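Local coordinates for multi-copper Oxidase CueO (Ochrobactrum, PDB 6EVG), which probably couples the one-electron oxidation of phenolic substrates to the reduction of dioxygen to water at copper centres, and is active towards lignin model compounds and lignosulfonate, at residues Phe127-Pro132 / Gly267-Val272. Sequence-based numbering, arbitrary orientation.
Sequences FNWFHP and GERYEV. With EDO (1,2-ethanediol), chain D.
Arg269 reaches across to Phe127, Asn128 and Trp129 where two cupredoxin-like beta-sandwich domains of the multicopper oxidase fold pack against each other. The strands carrying these residues belong to different sheets: the axes of their short segments approach to 7.7 Å, and with no backbone-to-backbone hydrogen bond between the segments, the contact runs through side chains, one of them reaching a backbone carbonyl. The arginine chain is bent at both chi2 and chi3 instead of extended, which turns NH1 back toward Gly267, in the loop that leads into the strand, while presenting NE to strand 127-131. NE donates to Phe127 O at 2.9 Å, nearly straight (174°), and lies in the carbonyl plane on a lone pair. The second bond, from NH2 to Asn128 OD1, is 3.1 Å long and more bent, with OD1 tilted out of the guanidinium plane; NH2 also makes a salt bridge with Asp462, and Asn128 ND2 donates to Ser126 OG, so both ends of the amide are engaged. NH1 closes the set by donating to Gly267 O, so three nitrogens are held and the planar group can hardly rotate. A leucine in place of Arg269 would probably leave Phe127 O, Asn128 OD1, Gly267 O and the carboxylate of Asp462 without their arginine partner.

Carbon contacts lie beside this network. Trp129 CD1 is 3.7 Å from Arg269 CD, and the same indole atom sits over one face of the guanidinium, the two planes being 48° apart. Phe127 adds a second contact, at the CG methylene: its CG stands anti to the backbone N (chi1 176°), bringing CD2 within 3.6 Å of Arg269 CG. The rings of Trp129 and His131 also meet His93; in relatives such histidines probably belong to the trinuclear copper site. At the far end, Glu271 OE1 pairs with Arg221, while a water accepts from Phe127 N and donates to Glu271 OE2 at 2.7 Å.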
loop_
_atom_site.group_PDB
_atom_site.type_symbol
_atom_site.label_atom_id
_atom_site.label_comp_id
_atom_site.label_asym_id
_atom_site.label_seq_id
_atom_site.Cartn_x
_atom_site.Cartn_y
_atom_site.Cartn_z
ATOM N N PHE A 127 -7.629 -4.870 4.958
ATOM C CA PHE A 127 -6.427 -5.423 4.314
ATOM C C PHE A 127 -5.343 -4.355 4.325
ATOM O O PHE A 127 -5.430 -3.381 3.592
ATOM C CB PHE A 127 -6.781 -5.880 2.891
ATOM C CG PHE A 127 -5.631 -6.371 2.073
ATOM C CD1 PHE A 127 -4.775 -7.375 2.505
ATOM C CD2 PHE A 127 -5.381 -5.899 0.804
ATOM C CE1 PHE A 127 -3.751 -7.847 1.714
ATOM C CE2 PHE A 127 -4.342 -6.346 0.023
ATOM C CZ PHE A 127 -3.548 -7.344 0.464
ATOM N N ASN A 128 -4.368 -4.582 5.191
ATOM C CA ASN A 128 -3.267 -3.649 5.484
ATOM C C ASN A 128 -1.952 -4.259 5.083
ATOM O O ASN A 128 -1.898 -5.407 4.582
ATOM C CB ASN A 128 -3.339 -3.225 6.951
ATOM C CG ASN A 128 -4.751 -2.779 7.299
ATOM O OD1 ASN A 128 -5.227 -1.794 6.727
ATOM N ND2 ASN A 128 -5.381 -3.487 8.203
ATOM N N TRP A 129 -0.848 -3.559 5.324
ATOM C CA TRP A 129 0.463 -4.080 4.941
ATOM C C TRP A 129 1.541 -3.413 5.773
ATOM O O TRP A 129 1.258 -2.575 6.618
ATOM C CB TRP A 129 0.711 -3.991 3.433
ATOM C CG TRP A 129 0.886 -2.610 2.886
ATOM C CD1 TRP A 129 0.028 -1.556 2.911
ATOM C CD2 TRP A 129 1.994 -2.194 2.080
ATOM N NE1 TRP A 129 0.551 -0.506 2.183
ATOM C CE2 TRP A 129 1.775 -0.878 1.683
ATOM C CE3 TRP A 129 3.180 -2.825 1.669
ATOM C CZ2 TRP A 129 2.679 -0.186 0.855
ATOM C CZ3 TRP A 129 4.071 -2.168 0.871
ATOM C CH2 TRP A 129 3.810 -0.834 0.449
ATOM N N PHE A 130 2.798 -3.791 5.521
ATOM C CA PHE A 130 3.901 -3.193 6.266
ATOM C C PHE A 130 5.152 -3.240 5.456
ATOM O O PHE A 130 5.343 -4.138 4.608
ATOM C CB PHE A 130 4.072 -3.849 7.671
ATOM C CG PHE A 130 4.127 -5.324 7.697
ATOM C CD1 PHE A 130 5.323 -6.019 7.638
ATOM C CD2 PHE A 130 2.975 -6.092 7.875
ATOM C CE1 PHE A 130 5.363 -7.409 7.737
ATOM C CE2 PHE A 130 3.008 -7.495 7.938
ATOM C CZ PHE A 130 4.198 -8.123 7.877
ATOM N N HIS A 131 6.039 -2.273 5.698
ATOM C CA HIS A 131 7.201 -2.064 4.831
ATOM C C HIS A 131 8.086 -1.023 5.512
ATOM O O HIS A 131 7.638 -0.334 6.425
ATOM C CB HIS A 131 6.731 -1.573 3.457
ATOM C CG HIS A 131 5.923 -0.317 3.537
ATOM N ND1 HIS A 131 6.493 0.937 3.674
ATOM C CD2 HIS A 131 4.599 -0.129 3.622
ATOM C CE1 HIS A 131 5.510 1.827 3.764
ATOM N NE2 HIS A 131 4.346 1.208 3.694
ATOM N N PRO A 132 9.318 -0.867 5.043
ATOM C CA PRO A 132 10.224 0.124 5.699
ATOM C C PRO A 132 9.727 1.528 5.474
ATOM O O PRO A 132 9.078 1.861 4.472
ATOM C CB PRO A 132 11.561 -0.085 4.997
ATOM C CG PRO A 132 11.484 -1.512 4.484
ATOM C CD PRO A 132 10.057 -1.646 4.065
ATOM N N GLY A 267 0.789 1.929 -2.381
ATOM C CA GLY A 267 0.268 1.986 -1.031
ATOM C C GLY A 267 -1.197 1.754 -0.861
ATOM O O GLY A 267 -1.636 1.432 0.260
ATOM N N GLU A 268 -1.984 1.895 -1.929
ATOM C CA GLU A 268 -3.402 1.612 -1.876
ATOM C C GLU A 268 -3.669 0.125 -1.929
ATOM O O GLU A 268 -2.933 -0.653 -2.538
ATOM C CB GLU A 268 -4.153 2.281 -3.046
ATOM C CG GLU A 268 -4.196 3.794 -3.037
ATOM C CD GLU A 268 -5.200 4.268 -4.106
ATOM O OE1 GLU A 268 -4.788 4.356 -5.286
ATOM O OE2 GLU A 268 -6.375 4.505 -3.724
ATOM N N ARG A 269 -4.822 -0.196 -1.318
ATOM C CA ARG A 269 -5.359 -1.560 -1.378
ATOM C C ARG A 269 -6.799 -1.508 -1.829
ATOM O O ARG A 269 -7.564 -0.642 -1.408
ATOM C CB ARG A 269 -5.321 -2.287 -0.006
ATOM C CG ARG A 269 -3.925 -2.610 0.519
ATOM C CD ARG A 269 -3.246 -1.461 1.248
ATOM N NE ARG A 269 -3.888 -1.205 2.525
ATOM C CZ ARG A 269 -3.856 -0.044 3.161
ATOM N NH1 ARG A 269 -3.245 1.028 2.632
ATOM N NH2 ARG A 269 -4.429 0.059 4.365
ATOM N N TYR A 270 -7.205 -2.510 -2.626
ATOM C CA TYR A 270 -8.613 -2.728 -2.926
ATOM C C TYR A 270 -8.876 -4.240 -2.849
ATOM O O TYR A 270 -8.101 -5.045 -3.381
ATOM C CB TYR A 270 -8.992 -2.240 -4.321
ATOM C CG TYR A 270 -8.975 -0.727 -4.436
ATOM C CD1 TYR A 270 -10.076 0.019 -4.066
ATOM C CD2 TYR A 270 -7.849 -0.048 -4.851
ATOM C CE1 TYR A 270 -10.056 1.415 -4.160
ATOM C CE2 TYR A 270 -7.820 1.334 -4.954
ATOM C CZ TYR A 270 -8.926 2.042 -4.591
ATOM O OH TYR A 270 -8.917 3.451 -4.621
ATOM N N GLU A 271 -10.009 -4.582 -2.236
ATOM C CA GLU A 271 -10.493 -5.982 -2.272
ATOM C C GLU A 271 -11.638 -6.042 -3.283
ATOM O O GLU A 271 -12.573 -5.214 -3.211
ATOM C CB GLU A 271 -10.969 -6.438 -0.913
ATOM C CG GLU A 271 -9.945 -6.317 0.211
ATOM C CD GLU A 271 -10.406 -6.893 1.515
ATOM O OE1 GLU A 271 -10.966 -7.991 1.527
ATOM O OE2 GLU A 271 -10.251 -6.215 2.536
ATOM N N VAL A 272 -11.520 -6.974 -4.224
ATOM C CA VAL A 272 -12.508 -7.100 -5.294
ATOM C C VAL A 272 -12.982 -8.527 -5.378
ATOM O O VAL A 272 -12.283 -9.490 -5.057
ATOM C CB VAL A 272 -11.924 -6.650 -6.622
ATOM C CG1 VAL A 272 -11.447 -5.208 -6.547
ATOM C CG2 VAL A 272 -10.889 -7.578 -7.181
HETATM C C1 EDO D . -8.419 7.222 -5.164
HETATM O O1 EDO D . -7.087 6.996 -4.709
HETATM C C2 EDO D . -8.548 8.641 -5.665
HETATM O O2 EDO D . -7.763 8.892 -6.842
HETATM O O HOH W 1 -9.682 -3.661 3.382
#